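Local coordinates for carboxyl esterase NP (Bacillus subtilis, PDB 4CCW), which hydrolyses carboxylic esters, naproxen esters among them, to an alcohol and a carboxylate, as a carboxylesterase of the alpha/beta hydrolase superfamily, at residues I15-Y18 / Q19-E23; N109-L112 / D113-N117; H134-N137 / F138-M142; H163-Y166 / K167-G171; A174-G177 / V178-F181. One frame throughout, in Å; residues are numbered along the deposited sequence.

Contact 1: I15-Y18 / Q19-E23; sequences IRYY and QTYNE
Tyr17 and Tyr21, one turn apart on helix 12-24, send their rings out from the same flank of the helix. Each has its CG anti to the backbone N (chi1 176° in Tyr17), and the phenol of the first leans along the helix until its hydroxyl lies beside the second ring. The approach is to an edge: Tyr17 OH sits in the plane of the Tyr21 ring, 3.6 Å from Tyr21 CD2, while the carbon nearest to that atom, Tyr17 CZ, is 4.0 Å from it. The two rings are therefore not stacked. Both hydroxyls bond beyond the pair, Tyr17 OH to Gln199 and Tyr21 OH to Asp87, which restrains both rings.

Thr20 runs at about a right angle to Tyr17. Its OG1 stands between its own backbone N and carbonyl carbon, where it turns back to donate to Tyr17 O at 2.7 Å. That carbonyl is gripped twice, since Tyr21 N also reaches it at 2.9 Å and almost straight on, whereas the hydroxyl comes from the side at a C=O...O angle of 120°. Thr20 CG2, beside the backbone N, rests 3.4 Å from Arg16 O.

On another flank, Gln19 bends at chi2 and gives Glu23 OE2 a nearly straight bond from NE2 (2.9 Å), meeting the anti side of the carboxylate. Helix 194-205 packs on Thr20 and Tyr21, and the ring of His45 meets that of Tyr21 at about 90°. The arrangement is that of an amphipathic N-terminal helix, with Tyr17 and Tyr21 turned to the protein body and an i to i+4 amide-carboxylate pair on its exposed side.

Contact 2: N109-L112 / D113-N117; sequences NWLL and DVFDN
Four successive i to i+4 backbone bonds, from Asp113 N to Asn109 O through Asp116 N to Leu112 O, carry helix 104-118 across this junction, the last of them 2.8 Å long. Trp110 and Val114 extend in the same direction from successive turns. Val114 CG2, the branch beside the backbone N, is set over one face of the indole, 3.9 Å above its plane and displaced toward the rim; it makes a CH-pi contact 4.2 Å from the centre of the five-membered ring. Trp110 NE1 bonds to Thr44 OG1, and this tie holds the ring's rotation while the methyl covers part of its face.

Next to it, Leu111 meets Phe115. Its CG, anti to the backbone N at chi1 -164°, comes within 3.8 Å of Phe115 CE1, and its CD1 stays 3.9 Å from the same ring carbon. A second approach to this ring is polar, with Leu111 O 3.3 Å from Phe115 CD1. Further round, Leu112 CD1 rests 3.6 Å from Asp116 OD2.

Val86 of strand 82-86 touches Trp110 and Val114, while Met125 of strand 123-128 touches Leu111 and Phe115. The aspartates face differently: Asp113 forms a salt bridge with Arg40 and Asp116 another with Arg145. The chemistry thus divides round the helix. Dispersion and CH-pi packing fasten the side turned to the central sheet, whereas the carboxylates find their charge partners in loops, which probably keeps them ionised.

Contact 3: H134-N137 / F138-M142; sequences HTMN and FLLRM
Asn137 reaches across one helical turn to Arg141, its CG anti to the backbone N at chi1 -178°. At the root, Asn137 CB only carries the amide away from the backbone. Asn137 CG then passes 3.6 Å from Arg141 NE, and beyond it the amide divides. Asn137 OD1 accepts from Arg141 NE at 3.0 Å; the donor approaches from above the carbonyl plane (37° out of it), away from the lone-pair directions, although the oxygen lies in the guanidinium plane. The two flat groups are turned 59° apart. A water donates to Asn137 OD1 at 2.9 Å and accepts from Arg141 NH2, bridging the same pair. Asn137 ND2 goes elsewhere, to Arg104 O, so both ends of this buried amide are used. Round the helix, Met136 SD meets Leu139 CD2 at 4.1 Å, and Thr135 CG2 touches that same methyl.

Helix 130-141 joins strands 123-128 and 146-152 in a beta-alpha-beta crossover. Thr135 and Leu139 pack on Ala149, Met136 on Ile151, and the ring of Phe138 meets that of Phe115. Asn137 and Arg141 touch Ala108 of helix 104-118.

Contact 4: H163-Y166 / K167-G171; sequences HDFY and KYALG. With VKC ((2-hydroxyethoxy)acetic acid), chain B.
His163 and Lys167 are brought together by opposite first torsions: the imidazole CG stands between its own backbone N and carbonyl carbon (chi1 73°), while the lysine CG is anti to its carbonyl carbon and the chain runs extended until a bend at chi4 (62°) turns the ammonium to the imidazole. The pair spans one turn of helix 163-171, which lines the ligand pocket, probably also that of the substrate, in this alpha/beta hydrolase. Lys167 NZ donates to His163 ND1 at 2.8 Å and lies in the ring plane. ND1 acts here as an acceptor, so the proton of a neutral ring would be expected on NE2. Asp164 OD1 lies over one face of the same imidazole, offset toward its rim. It is 5.2 Å from Lys167 NZ, too far for a contact, but its charge would probably favour the ammonium.

On another side, Tyr168 swings its ring back so that Asp164 O lies at the ring edge, 3.2 Å from Tyr168 CD2. This carbonyl also takes Tyr168 N at 2.9 Å through a nearly straight bond. The ring is stacked on Trp184 of helix 177-185, tying the two helices together.

Phe165 and Ala169 belong to the pocket that holds (2-hydroxyethoxy)acetic acid. Phe165 is stacked on Phe161, and its side chain is about 6 Å from that of His273, the likely proton acceptor. Ala169 CB lies over a face of the Phe165 ring, 4.4 Å from CZ. The ligand meets both residues: its CG is 3.6 Å from Phe165 CZ, and its terminal OE1 is 3.5 Å from Ala169 CB.

Contact 5: A174-G177 / V178-F181; sequences ASNG and VEKF
This is a local contact at the first turn of helix 177-185, where the loop following helix 163-171 runs into it. Asn176 holds the N-cap position, yet its side chain makes no capping bond. Its amide instead lies against the aliphatic part of Lys180, one turn on. CG of Asn176 stands between its own backbone N and carbonyl carbon (chi1 63°), which lifts the amide to the lysine. Lys180 bends at chi2 (-91°) and brings its CE in front of the outer end of the amide, between oxygen and nitrogen, 3.3 Å from Asn176 OD1 and 3.4 Å from Asn176 ND2. The chains cross at a slant, and the ammonium continues past the amide, with Lys180 NZ 4.1 Å from Asn176 ND2.

Two backbone bonds begin the helix: Lys180 N to Asn176 O at 3.0 Å and Phe181 N to Gly177 O at 2.9 Å. Ahead of them, Gly177 N donates to Ala174 O at 2.8 Å and closes the turn before the helix. Val178 packs on Phe200 and Val204 of helix 194-205. Phe181 CG is anti to the backbone N, and the ring leads off to the ligand pocket, where it touches the bound (2-hydroxyethoxy)acetic acid.

Between Asn176 and Lys180 the side-chain contact is thus carbon against amide, without a bond between their polar ends, and the directional bonds across the contact are those of the main chain.

How the contacts relate
All five contacts are local, four within helices and one at a helix N-terminus. Contact 3 is buried, contact 4 lies at the surface, and contacts 1, 2 and 5 are partly buried. Contacts 2 and 3 hold neighbouring helices of the hydrolase core and touch through Phe115 and Phe138; packing against the sheet dominates there, but contact 2 puts its carboxylates in salt bridges with loop arginines, while contact 3 holds a buried amide bonded to Arg141. Contacts 4 and 5 belong to successive helices and meet where Phe181 CD1 approaches Tyr168 O; both supply residues to the ligand pocket while their lysines lie on exposed flanks. Contact 1, on the N-terminal helix, touches none of the others.

Contact 1: I15-Y18 / Q19-E23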
# COMPACT_ATOMS: atom_id res chain seq x y z
N ILE A 15 -14.90 14.17 -9.29
CA ILE A 15 -16.11 13.37 -9.51
C ILE A 15 -15.82 12.19 -10.42
O ILE A 15 -16.25 11.06 -10.14
CB ILE A 15 -17.27 14.23 -10.08
CG1 ILE A 15 -17.77 15.22 -9.03
CG2 ILE A 15 -18.41 13.36 -10.62
CD1 ILE A 15 -18.48 14.59 -7.85
N ARG A 16 -15.08 12.44 -11.49
CA ARG A 16 -14.72 11.39 -12.43
C ARG A 16 -13.88 10.32 -11.74
O ARG A 16 -14.12 9.12 -11.95
CB ARG A 16 -13.97 11.97 -13.63
CG ARG A 16 -13.37 10.91 -14.53
CD ARG A 16 -12.76 11.53 -15.78
NE ARG A 16 -11.64 12.40 -15.44
CZ ARG A 16 -11.14 13.33 -16.25
NH1 ARG A 16 -11.67 13.52 -17.45
NH2 ARG A 16 -10.12 14.08 -15.86
N TYR A 17 -12.93 10.74 -10.92
CA TYR A 17 -12.09 9.79 -10.18
C TYR A 17 -12.95 8.92 -9.26
O TYR A 17 -12.84 7.69 -9.29
CB TYR A 17 -10.98 10.46 -9.38
CG TYR A 17 -10.22 9.43 -8.58
CD1 TYR A 17 -9.39 8.50 -9.21
CD2 TYR A 17 -10.41 9.32 -7.20
CE1 TYR A 17 -8.72 7.52 -8.47
CE2 TYR A 17 -9.74 8.35 -6.46
CZ TYR A 17 -8.91 7.45 -7.10
OH TYR A 17 -8.26 6.49 -6.37
N TYR A 18 -13.81 9.56 -8.47
CA TYR A 18 -14.74 8.83 -7.61
C TYR A 18 -15.59 7.80 -8.36
O TYR A 18 -15.80 6.70 -7.86
CB TYR A 18 -15.63 9.80 -6.83
CG TYR A 18 -15.04 10.25 -5.51
CD1 TYR A 18 -13.80 10.88 -5.46
CD2 TYR A 18 -15.73 10.06 -4.32
CE1 TYR A 18 -13.26 11.30 -4.26
CE2 TYR A 18 -15.20 10.48 -3.11
CZ TYR A 18 -13.96 11.10 -3.09
OH TYR A 18 -13.43 11.51 -1.90
N GLN A 19 -16.10 8.18 -9.53
CA GLN A 19 -16.87 7.25 -10.35
C GLN A 19 -16.02 6.03 -10.78
O GLN A 19 -16.49 4.89 -10.69
CB GLN A 19 -17.45 7.96 -11.58
CG GLN A 19 -18.32 7.08 -12.46
CD GLN A 19 -19.49 6.45 -11.72
OE1 GLN A 19 -20.02 7.01 -10.76
NE2 GLN A 19 -19.91 5.26 -12.17
N THR A 20 -14.80 6.28 -11.24
CA THR A 20 -13.90 5.19 -11.64
C THR A 20 -13.52 4.27 -10.48
O THR A 20 -13.35 3.07 -10.65
CB THR A 20 -12.60 5.69 -12.35
OG1 THR A 20 -11.82 6.49 -11.46
CG2 THR A 20 -12.93 6.46 -13.64
N TYR A 21 -13.38 4.86 -9.29
CA TYR A 21 -13.08 4.10 -8.07
C TYR A 21 -14.23 3.13 -7.79
O TYR A 21 -14.01 1.95 -7.51
CB TYR A 21 -12.91 5.09 -6.90
CG TYR A 21 -12.45 4.50 -5.59
CD1 TYR A 21 -13.27 3.62 -4.87
CD2 TYR A 21 -11.22 4.85 -5.05
CE1 TYR A 21 -12.84 3.09 -3.65
CE2 TYR A 21 -10.79 4.34 -3.84
CZ TYR A 21 -11.60 3.46 -3.15
OH TYR A 21 -11.16 2.96 -1.96
N ASN A 22 -15.46 3.63 -7.89
CA ASN A 22 -16.65 2.82 -7.67
C ASN A 22 -16.77 1.70 -8.70
O ASN A 22 -17.18 0.59 -8.36
CB ASN A 22 -17.91 3.70 -7.67
CG ASN A 22 -17.99 4.59 -6.44
OD1 ASN A 22 -17.25 4.39 -5.47
ND2 ASN A 22 -18.86 5.58 -6.48
N GLU A 23 -16.39 1.99 -9.94
CA GLU A 23 -16.42 0.98 -10.99
C GLU A 23 -15.37 -0.11 -10.79
O GLU A 23 -15.63 -1.28 -11.08
CB GLU A 23 -16.33 1.63 -12.37
CG GLU A 23 -17.57 2.46 -12.66
CD GLU A 23 -17.62 3.03 -14.06
OE1 GLU A 23 -16.77 2.65 -14.90
OE2 GLU A 23 -18.51 3.86 -14.33

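Contact 2: N109-L112 / D113-N117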
# COMPACT_ATOMS: atom_id res chain seq x y z
N ASN A 109 0.35 7.92 13.88
CA ASN A 109 -0.80 8.35 14.69
C ASN A 109 -2.12 8.28 13.91
O ASN A 109 -3.17 8.02 14.49
CB ASN A 109 -0.60 9.76 15.25
CG ASN A 109 0.37 9.82 16.42
OD1 ASN A 109 0.61 8.82 17.10
ND2 ASN A 109 0.94 11.01 16.66
N TRP A 110 -2.05 8.52 12.60
CA TRP A 110 -3.23 8.37 11.73
C TRP A 110 -3.69 6.93 11.76
O TRP A 110 -4.86 6.64 12.01
CB TRP A 110 -2.92 8.84 10.29
CG TRP A 110 -3.87 8.27 9.26
CD1 TRP A 110 -5.21 8.62 9.06
CD2 TRP A 110 -3.62 7.18 8.31
NE1 TRP A 110 -5.77 7.86 8.06
CE2 TRP A 110 -4.87 6.98 7.57
CE3 TRP A 110 -2.51 6.40 7.99
CZ2 TRP A 110 -4.98 6.02 6.57
CZ3 TRP A 110 -2.64 5.43 6.98
CH2 TRP A 110 -3.84 5.25 6.29
N LEU A 111 -2.75 6.02 11.54
CA LEU A 111 -3.07 4.60 11.52
C LEU A 111 -3.49 4.09 12.90
O LEU A 111 -4.36 3.21 12.99
CB LEU A 111 -1.88 3.81 10.95
CG LEU A 111 -2.11 2.36 10.49
CD1 LEU A 111 -3.33 2.21 9.58
CD2 LEU A 111 -0.85 1.86 9.79
N LEU A 112 -2.89 4.63 13.95
CA LEU A 112 -3.32 4.36 15.33
C LEU A 112 -4.83 4.59 15.45
O LEU A 112 -5.56 3.70 15.88
CB LEU A 112 -2.55 5.24 16.33
CG LEU A 112 -3.00 5.21 17.81
CD1 LEU A 112 -2.85 3.82 18.41
CD2 LEU A 112 -2.22 6.22 18.65
N ASP A 113 -5.28 5.79 15.06
CA ASP A 113 -6.71 6.14 15.05
C ASP A 113 -7.58 5.14 14.29
O ASP A 113 -8.64 4.75 14.76
CB ASP A 113 -6.92 7.53 14.45
CG ASP A 113 -6.35 8.65 15.30
OD1 ASP A 113 -5.94 8.41 16.46
OD2 ASP A 113 -6.33 9.79 14.80
N VAL A 114 -7.14 4.76 13.10
CA VAL A 114 -7.84 3.76 12.30
C VAL A 114 -8.01 2.45 13.10
O VAL A 114 -9.12 1.92 13.21
CB VAL A 114 -7.09 3.48 10.98
CG1 VAL A 114 -7.72 2.31 10.24
CG2 VAL A 114 -7.07 4.72 10.10
N PHE A 115 -6.90 1.95 13.65
CA PHE A 115 -6.92 0.74 14.48
C PHE A 115 -7.90 0.89 15.64
O PHE A 115 -8.78 0.05 15.82
CB PHE A 115 -5.52 0.44 15.03
CG PHE A 115 -4.65 -0.41 14.14
CD1 PHE A 115 -4.36 -0.04 12.83
CD2 PHE A 115 -4.06 -1.57 14.64
CE1 PHE A 115 -3.54 -0.83 12.02
CE2 PHE A 115 -3.24 -2.37 13.85
CZ PHE A 115 -2.97 -1.99 12.54
N ASP A 116 -7.75 1.97 16.41
CA ASP A 116 -8.61 2.22 17.58
C ASP A 116 -10.10 2.27 17.19
O ASP A 116 -10.95 1.68 17.87
CB ASP A 116 -8.20 3.50 18.31
CG ASP A 116 -6.83 3.39 18.99
OD1 ASP A 116 -6.31 2.27 19.17
OD2 ASP A 116 -6.28 4.45 19.35
N ASN A 117 -10.39 2.97 16.10
CA ASN A 117 -11.75 3.15 15.61
C ASN A 117 -12.40 1.92 15.00
O ASN A 117 -13.64 1.83 14.92
CB ASN A 117 -11.81 4.33 14.64
CG ASN A 117 -11.43 5.64 15.31
OD1 ASN A 117 -11.15 5.68 16.51
ND2 ASN A 117 -11.43 6.72 14.54

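Contact 3: H134-N137 / F138-M142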
# COMPACT_ATOMS: atom_id res chain seq x y z
N HIS A 134 4.57 2.58 5.16
CA HIS A 134 3.66 2.84 6.28
C HIS A 134 3.66 1.68 7.25
O HIS A 134 3.71 1.87 8.46
CB HIS A 134 2.24 3.12 5.78
CG HIS A 134 2.03 4.54 5.32
ND1 HIS A 134 1.38 5.46 6.06
CD2 HIS A 134 2.38 5.18 4.13
CE1 HIS A 134 1.34 6.63 5.40
NE2 HIS A 134 1.95 6.46 4.21
N THR A 135 3.61 0.47 6.72
CA THR A 135 3.59 -0.72 7.57
C THR A 135 4.85 -0.83 8.41
O THR A 135 4.77 -1.03 9.63
CB THR A 135 3.34 -2.02 6.76
OG1 THR A 135 2.03 -1.97 6.19
CG2 THR A 135 3.42 -3.26 7.67
N MET A 136 6.02 -0.65 7.80
CA MET A 136 7.27 -0.75 8.53
C MET A 136 7.34 0.36 9.58
O MET A 136 7.72 0.12 10.72
CB MET A 136 8.48 -0.66 7.58
CG MET A 136 9.82 -0.86 8.27
SD MET A 136 9.97 -2.56 8.85
CE MET A 136 10.78 -3.33 7.48
N ASN A 137 6.95 1.57 9.20
CA ASN A 137 6.99 2.69 10.13
C ASN A 137 6.11 2.40 11.36
O ASN A 137 6.50 2.68 12.51
CB ASN A 137 6.55 3.99 9.41
CG ASN A 137 6.63 5.22 10.31
OD1 ASN A 137 7.70 5.62 10.76
ND2 ASN A 137 5.48 5.84 10.54
N PHE A 138 4.95 1.80 11.12
CA PHE A 138 3.98 1.52 12.19
C PHE A 138 4.44 0.41 13.13
O PHE A 138 4.36 0.54 14.36
CB PHE A 138 2.60 1.20 11.60
CG PHE A 138 1.49 1.10 12.63
CD1 PHE A 138 0.96 2.24 13.22
CD2 PHE A 138 0.97 -0.13 12.98
CE1 PHE A 138 -0.08 2.15 14.14
CE2 PHE A 138 -0.06 -0.24 13.90
CZ PHE A 138 -0.59 0.91 14.48
N LEU A 139 4.92 -0.69 12.56
CA LEU A 139 5.35 -1.81 13.39
C LEU A 139 6.57 -1.45 14.24
O LEU A 139 6.74 -1.99 15.33
CB LEU A 139 5.56 -3.09 12.55
CG LEU A 139 6.76 -3.15 11.59
CD1 LEU A 139 7.99 -3.70 12.31
CD2 LEU A 139 6.42 -4.01 10.37
N LEU A 140 7.42 -0.55 13.75
CA LEU A 140 8.59 -0.11 14.52
C LEU A 140 8.18 0.77 15.69
O LEU A 140 8.79 0.72 16.76
CB LEU A 140 9.61 0.62 13.65
CG LEU A 140 10.42 -0.22 12.65
CD1 LEU A 140 11.35 0.66 11.85
CD2 LEU A 140 11.22 -1.32 13.34
N ARG A 141 7.13 1.58 15.49
CA ARG A 141 6.68 2.50 16.54
C ARG A 141 5.74 1.83 17.55
O ARG A 141 5.74 2.19 18.73
CB ARG A 141 6.03 3.74 15.92
CG ARG A 141 7.02 4.68 15.26
CD ARG A 141 6.32 5.60 14.27
NE ARG A 141 7.25 6.53 13.63
CZ ARG A 141 7.65 7.68 14.16
NH1 ARG A 141 7.22 8.06 15.36
NH2 ARG A 141 8.50 8.44 13.50
N MET A 142 4.96 0.85 17.08
CA MET A 142 3.88 0.26 17.87
C MET A 142 3.76 -1.26 17.71
O MET A 142 2.72 -1.76 17.27
CB MET A 142 2.56 0.92 17.49
CG MET A 142 2.65 2.43 17.53
SD MET A 142 1.05 3.17 17.79
CE MET A 142 1.44 4.89 17.48
O HOH W 1 10.20 6.78 11.74

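Contact 4: H163-Y166 / K167-G171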
# COMPACT_ATOMS: atom_id res chain seq x y z
N HIS A 163 16.85 6.64 -9.31
CA HIS A 163 16.38 7.96 -9.77
C HIS A 163 15.28 7.89 -10.81
O HIS A 163 14.47 8.83 -10.95
CB HIS A 163 17.55 8.81 -10.26
CG HIS A 163 18.13 8.37 -11.60
ND1 HIS A 163 17.87 9.03 -12.75
CD2 HIS A 163 18.96 7.31 -11.93
CE1 HIS A 163 18.51 8.43 -13.77
NE2 HIS A 163 19.18 7.36 -13.27
N ASP A 164 15.22 6.79 -11.55
CA ASP A 164 14.18 6.62 -12.57
C ASP A 164 12.79 6.63 -11.97
O ASP A 164 11.84 7.06 -12.63
CB ASP A 164 14.38 5.34 -13.40
CG ASP A 164 15.33 5.55 -14.57
OD1 ASP A 164 15.73 6.71 -14.83
OD2 ASP A 164 15.66 4.56 -15.25
N PHE A 165 12.65 6.17 -10.73
CA PHE A 165 11.34 6.23 -10.09
C PHE A 165 10.83 7.66 -10.04
O PHE A 165 9.69 7.93 -10.43
CB PHE A 165 11.32 5.62 -8.69
CG PHE A 165 9.99 5.78 -7.99
CD1 PHE A 165 8.91 4.95 -8.32
CD2 PHE A 165 9.80 6.81 -7.06
CE1 PHE A 165 7.68 5.12 -7.68
CE2 PHE A 165 8.57 6.98 -6.43
CZ PHE A 165 7.51 6.14 -6.74
N TYR A 166 11.67 8.59 -9.57
CA TYR A 166 11.29 10.01 -9.55
C TYR A 166 10.84 10.53 -10.91
O TYR A 166 9.86 11.28 -11.01
CB TYR A 166 12.45 10.86 -9.01
CG TYR A 166 12.70 10.66 -7.54
CD1 TYR A 166 11.85 11.23 -6.60
CD2 TYR A 166 13.79 9.93 -7.07
CE1 TYR A 166 12.04 11.06 -5.25
CE2 TYR A 166 14.01 9.77 -5.69
CZ TYR A 166 13.12 10.32 -4.80
OH TYR A 166 13.28 10.20 -3.44
N LYS A 167 11.57 10.15 -11.94
CA LYS A 167 11.28 10.60 -13.31
C LYS A 167 9.97 10.05 -13.87
O LYS A 167 9.17 10.80 -14.43
CB LYS A 167 12.47 10.27 -14.22
CG LYS A 167 13.70 11.09 -13.86
CD LYS A 167 14.89 10.76 -14.76
CE LYS A 167 16.06 11.66 -14.45
NZ LYS A 167 16.61 11.54 -13.05
N TYR A 168 9.76 8.74 -13.74
CA TYR A 168 8.51 8.15 -14.24
C TYR A 168 7.30 8.63 -13.45
O TYR A 168 6.24 8.86 -14.03
CB TYR A 168 8.56 6.62 -14.27
CG TYR A 168 9.36 6.09 -15.42
CD1 TYR A 168 8.83 6.09 -16.72
CD2 TYR A 168 10.65 5.60 -15.23
CE1 TYR A 168 9.57 5.61 -17.79
CE2 TYR A 168 11.39 5.12 -16.30
CZ TYR A 168 10.85 5.13 -17.57
OH TYR A 168 11.59 4.65 -18.62
N ALA A 169 7.46 8.78 -12.13
CA ALA A 169 6.37 9.26 -11.31
C ALA A 169 6.00 10.69 -11.72
O ALA A 169 4.83 11.00 -11.93
CB ALA A 169 6.74 9.20 -9.83
N LEU A 170 7.01 11.54 -11.88
CA LEU A 170 6.78 12.92 -12.33
C LEU A 170 6.11 12.94 -13.70
O LEU A 170 5.20 13.74 -13.94
CB LEU A 170 8.08 13.72 -12.36
CG LEU A 170 7.95 15.22 -12.72
CD1 LEU A 170 9.03 16.06 -12.10
CD2 LEU A 170 7.96 15.42 -14.22
N GLY A 171 6.57 12.07 -14.59
CA GLY A 171 6.10 12.07 -15.98
C GLY A 171 4.65 11.65 -16.16
O GLY A 171 4.09 11.85 -17.23
C VKC B . 3.38 3.54 -7.65
O VKC B . 4.49 3.27 -7.14
CA VKC B . 3.12 4.95 -8.12
CD VKC B . 4.31 8.20 -7.16
CG VKC B . 4.31 7.01 -8.13
OAD VKC B . 3.97 5.84 -7.41
OE1 VKC B . 3.85 9.39 -7.82
OXT VKC B . 2.48 2.68 -7.77

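Contact 5: A174-G177 / V178-F181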
# COMPACT_ATOMS: atom_id res chain seq x y z
N ALA A 174 2.30 14.26 -17.84
CA ALA A 174 2.61 14.79 -19.17
C ALA A 174 2.41 13.74 -20.27
O ALA A 174 2.56 12.55 -20.02
CB ALA A 174 4.03 15.34 -19.21
N SER A 175 2.04 14.21 -21.47
CA SER A 175 1.79 13.38 -22.68
C SER A 175 1.32 11.94 -22.41
O SER A 175 0.21 11.74 -21.91
CB SER A 175 2.99 13.42 -23.65
OG SER A 175 4.20 13.02 -23.00
N ASN A 176 2.15 10.95 -22.72
CA ASN A 176 1.78 9.54 -22.52
C ASN A 176 2.39 8.92 -21.25
O ASN A 176 2.72 7.73 -21.20
CB ASN A 176 2.13 8.72 -23.78
CG ASN A 176 3.62 8.68 -24.07
OD1 ASN A 176 4.38 9.56 -23.64
ND2 ASN A 176 4.05 7.67 -24.82
N GLY A 177 2.51 9.75 -20.21
CA GLY A 177 3.14 9.35 -18.96
C GLY A 177 2.59 8.11 -18.27
O GLY A 177 3.35 7.35 -17.65
N VAL A 178 1.28 7.90 -18.34
CA VAL A 178 0.67 6.74 -17.71
C VAL A 178 1.14 5.44 -18.36
O VAL A 178 1.53 4.50 -17.67
CB VAL A 178 -0.87 6.82 -17.68
CG1 VAL A 178 -1.48 5.45 -17.42
CG2 VAL A 178 -1.31 7.81 -16.61
N GLU A 179 1.13 5.43 -19.69
CA GLU A 179 1.59 4.29 -20.47
C GLU A 179 3.09 4.01 -20.28
O GLU A 179 3.49 2.85 -20.17
CB GLU A 179 1.29 4.51 -21.95
CG GLU A 179 1.59 3.31 -22.83
CD GLU A 179 1.28 3.58 -24.29
OE1 GLU A 179 0.10 3.48 -24.68
OE2 GLU A 179 2.23 3.88 -25.04
N LYS A 180 3.89 5.08 -20.25
CA LYS A 180 5.33 4.98 -20.01
C LYS A 180 5.61 4.37 -18.65
O LYS A 180 6.42 3.46 -18.53
CB LYS A 180 5.99 6.36 -20.06
CG LYS A 180 5.90 7.08 -21.39
CD LYS A 180 7.09 6.79 -22.29
CE LYS A 180 7.17 7.82 -23.40
NZ LYS A 180 8.12 7.43 -24.47
N PHE A 181 4.93 4.89 -17.62
CA PHE A 181 5.09 4.39 -16.25
C PHE A 181 4.79 2.89 -16.17
O PHE A 181 5.60 2.11 -15.65
CB PHE A 181 4.19 5.20 -15.32
CG PHE A 181 4.27 4.80 -13.87
CD1 PHE A 181 5.18 5.41 -13.01
CD2 PHE A 181 3.38 3.86 -13.35
CE1 PHE A 181 5.24 5.06 -11.67
CE2 PHE A 181 3.44 3.51 -12.01
CZ PHE A 181 4.36 4.11 -11.17